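Side-chain contact in tryptophan synthase alpha chain (Aquifex aeolicus, PDB 2EKC), which probably carries out the aldol cleavage of indoleglycerol phosphate to indole and glyceraldehyde 3-phosphate, as the alpha subunit of an alpha2beta2 tetramer in tryptophan biosynthesis: residues Pro156-Thr159 against Arg160-Lys164. Numbering follows the deposited sequence.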
ATOM      1  N   PRO A 156      14.783   5.048   6.527  1.00 21.49           N
ATOM      2  CA  PRO A 156      15.881   4.497   7.324  1.00 22.17           C
ATOM      3  C   PRO A 156      16.616   5.599   8.075  1.00 21.95           C
ATOM      4  O   PRO A 156      17.341   5.328   9.031  1.00 23.31           O
ATOM      5  CB  PRO A 156      16.768   3.825   6.275  1.00 22.66           C
ATOM      6  CG  PRO A 156      15.793   3.474   5.176  1.00 22.74           C
ATOM      7  CD  PRO A 156      14.961   4.723   5.103  1.00 21.65           C
ATOM      8  N   THR A 157      16.416   6.839   7.640  1.00 22.55           N
ATOM      9  CA  THR A 157      17.070   7.984   8.268  1.00 24.43           C
ATOM     10  C   THR A 157      16.141   8.857   9.114  1.00 24.21           C
ATOM     11  O   THR A 157      16.521   9.956   9.514  1.00 25.82           O
ATOM     12  CB  THR A 157      17.745   8.885   7.210  1.00 24.51           C
ATOM     13  OG1 THR A 157      16.766   9.329   6.262  1.00 27.33           O
ATOM     14  CG2 THR A 157      18.842   8.122   6.484  1.00 26.24           C
ATOM     15  N   SER A 158      14.930   8.379   9.389  1.00 22.60           N
ATOM     16  CA  SER A 158      13.997   9.156  10.205  1.00 21.14           C
ATOM     17  C   SER A 158      14.571   9.387  11.603  1.00 20.74           C
ATOM     18  O   SER A 158      15.073   8.460  12.243  1.00 19.99           O
ATOM     19  CB  SER A 158      12.649   8.437  10.310  1.00 20.87           C
ATOM     20  OG  SER A 158      11.971   8.442   9.064  1.00 20.20           O
ATOM     21  N   THR A 159      14.502  10.628  12.072  1.00 18.94           N
ATOM     22  CA  THR A 159      15.023  10.966  13.391  1.00 19.31           C
ATOM     23  C   THR A 159      14.102  10.405  14.467  1.00 19.32           C
ATOM     24  O   THR A 159      12.966  10.031  14.180  1.00 18.29           O
ATOM     25  CB  THR A 159      15.101  12.484  13.582  1.00 18.51           C
ATOM     26  OG1 THR A 159      13.777  13.026  13.559  1.00 17.31           O
ATOM     27  CG2 THR A 159      15.925  13.121  12.469  1.00 19.59           C
ATOM     28  N   ARG A 160      14.590  10.352  15.704  1.00 20.00           N
ATOM     29  CA  ARG A 160      13.780   9.843  16.804  1.00 21.34           C
ATOM     30  C   ARG A 160      12.547  10.712  16.988  1.00 20.06           C
ATOM     31  O   ARG A 160      11.464  10.203  17.264  1.00 20.82           O
ATOM     32  CB  ARG A 160      14.587   9.804  18.108  1.00 22.98           C
ATOM     33  CG  ARG A 160      15.712   8.785  18.112  1.00 25.71           C
ATOM     34  CD  ARG A 160      16.354   8.689  19.488  1.00 27.17           C
ATOM     35  NE  ARG A 160      15.442   8.142  20.491  1.00 27.98           N
ATOM     36  CZ  ARG A 160      15.081   6.863  20.553  1.00 29.59           C
ATOM     37  NH1 ARG A 160      15.555   5.992  19.670  1.00 31.18           N
ATOM     38  NH2 ARG A 160      14.249   6.449  21.498  1.00 28.25           N
ATOM     39  N   LYS A 161      12.710  12.024  16.838  1.00 19.47           N
ATOM     40  CA  LYS A 161      11.585  12.939  16.979  1.00 18.01           C
ATOM     41  C   LYS A 161      10.571  12.695  15.866  1.00 18.70           C
ATOM     42  O   LYS A 161       9.359  12.743  16.097  1.00 17.49           O
ATOM     43  CB  LYS A 161      12.055  14.398  16.935  1.00 19.59           C
ATOM     44  CG  LYS A 161      12.735  14.873  18.214  1.00 23.55           C
ATOM     45  CD  LYS A 161      13.137  16.340  18.113  1.00 23.72           C
ATOM     46  CE  LYS A 161      13.839  16.808  19.379  1.00 26.66           C
ATOM     47  NZ  LYS A 161      14.314  18.216  19.261  1.00 26.32           N
ATOM     48  N   ARG A 162      11.064  12.433  14.658  1.00 17.26           N
ATOM     49  CA  ARG A 162      10.173  12.178  13.531  1.00 18.14           C
ATOM     50  C   ARG A 162       9.389  10.895  13.779  1.00 18.94           C
ATOM     51  O   ARG A 162       8.200  10.816  13.475  1.00 19.76           O
ATOM     52  CB  ARG A 162      10.971  12.050  12.228  1.00 17.83           C
ATOM     53  CG  ARG A 162      10.107  11.818  10.978  1.00 18.86           C
ATOM     54  CD  ARG A 162       9.027  12.883  10.849  1.00 18.91           C
ATOM     55  NE  ARG A 162       9.567  14.219  11.086  1.00 21.61           N
ATOM     56  CZ  ARG A 162       8.830  15.320  11.184  1.00 23.58           C
ATOM     57  NH1 ARG A 162       7.509  15.253  11.058  1.00 22.52           N
ATOM     58  NH2 ARG A 162       9.410  16.486  11.433  1.00 18.70           N
ATOM     59  N   ILE A 163      10.065   9.890  14.330  1.00 19.60           N
ATOM     60  CA  ILE A 163       9.427   8.613  14.620  1.00 19.17           C
ATOM     61  C   ILE A 163       8.246   8.791  15.558  1.00 19.72           C
ATOM     62  O   ILE A 163       7.199   8.176  15.367  1.00 18.22           O
ATOM     63  CB  ILE A 163      10.423   7.614  15.255  1.00 20.70           C
ATOM     64  CG1 ILE A 163      11.405   7.115  14.195  1.00 20.24           C
ATOM     65  CG2 ILE A 163       9.666   6.439  15.875  1.00 20.98           C
ATOM     66  CD1 ILE A 163      12.396   6.086  14.716  1.00 22.12           C
ATOM     67  N   LYS A 164       8.403   9.632  16.578  1.00 20.20           N
ATOM     68  CA  LYS A 164       7.308   9.849  17.511  1.00 20.83           C
ATOM     69  C   LYS A 164       6.142  10.561  16.833  1.00 20.64           C
ATOM     70  O   LYS A 164       4.982  10.309  17.155  1.00 21.60           O
ATOM     71  CB  LYS A 164       7.772  10.651  18.727  1.00 23.31           C
ATOM     72  CG  LYS A 164       6.687  10.781  19.782  1.00 27.87           C
ATOM     73  CD  LYS A 164       7.241  11.277  21.110  1.00 32.64           C
ATOM     74  CE  LYS A 164       6.184  11.196  22.206  1.00 33.15           C
ATOM     75  NZ  LYS A 164       6.730  11.582  23.538  1.00 35.67           N
TER
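Thr-159 and Arg-162 meet in an N-cap at the start of helix 160-169, which follows the strand 149-154 of the TIM barrel. The capping assignment rests on one side-chain to backbone hydrogen bond: Arg-162 N donates to Thr-159 OG1 at 3.0 Å, with an N-H...O angle of 152°. A chi1 of 65° tucks OG1 in between its own N and C, and from there the hydroxyl oxygen meets an amide of the first helical turn.

The second bond is between backbones. Ile-163 N donates to Thr-159 O over 2.9 Å, and the spacing of four residues makes this the first i to i+4 bond of the helix. Both Thr-159 oxygens thus accept from the first turn: OG1 from Arg-162 N, and O from Ile-163 N.

Carbon contacts are of two kinds. Arg-162 CB lies close against an oxygen, 3.3 Å from Thr-159 OG1, while the remainder of that chain, bent at chi2 and chi3, turns off from the cap. On the loop residue before the cap, the approach is carbon to carbon and looser: Ser-158 CB stands 4.3 Å from both Arg-162 CG and Ile-163 CG1.

Polar links to Glu-200 and Lys-197 place this turn against helix 192-204. Arg-160 NH1 forms a salt bridge with Glu-200 OE2, and Ser-158 O accepts from Lys-197 NZ. Within the loop itself, Ser-158 OG accepts from Ala-155 N. Ile-163, the buried member of the turn, touches Leu-204 of helix 192-204. Its CG1, anti to its own carbonyl carbon (chi1 -73°), comes within 3.3 Å of Thr-159 O.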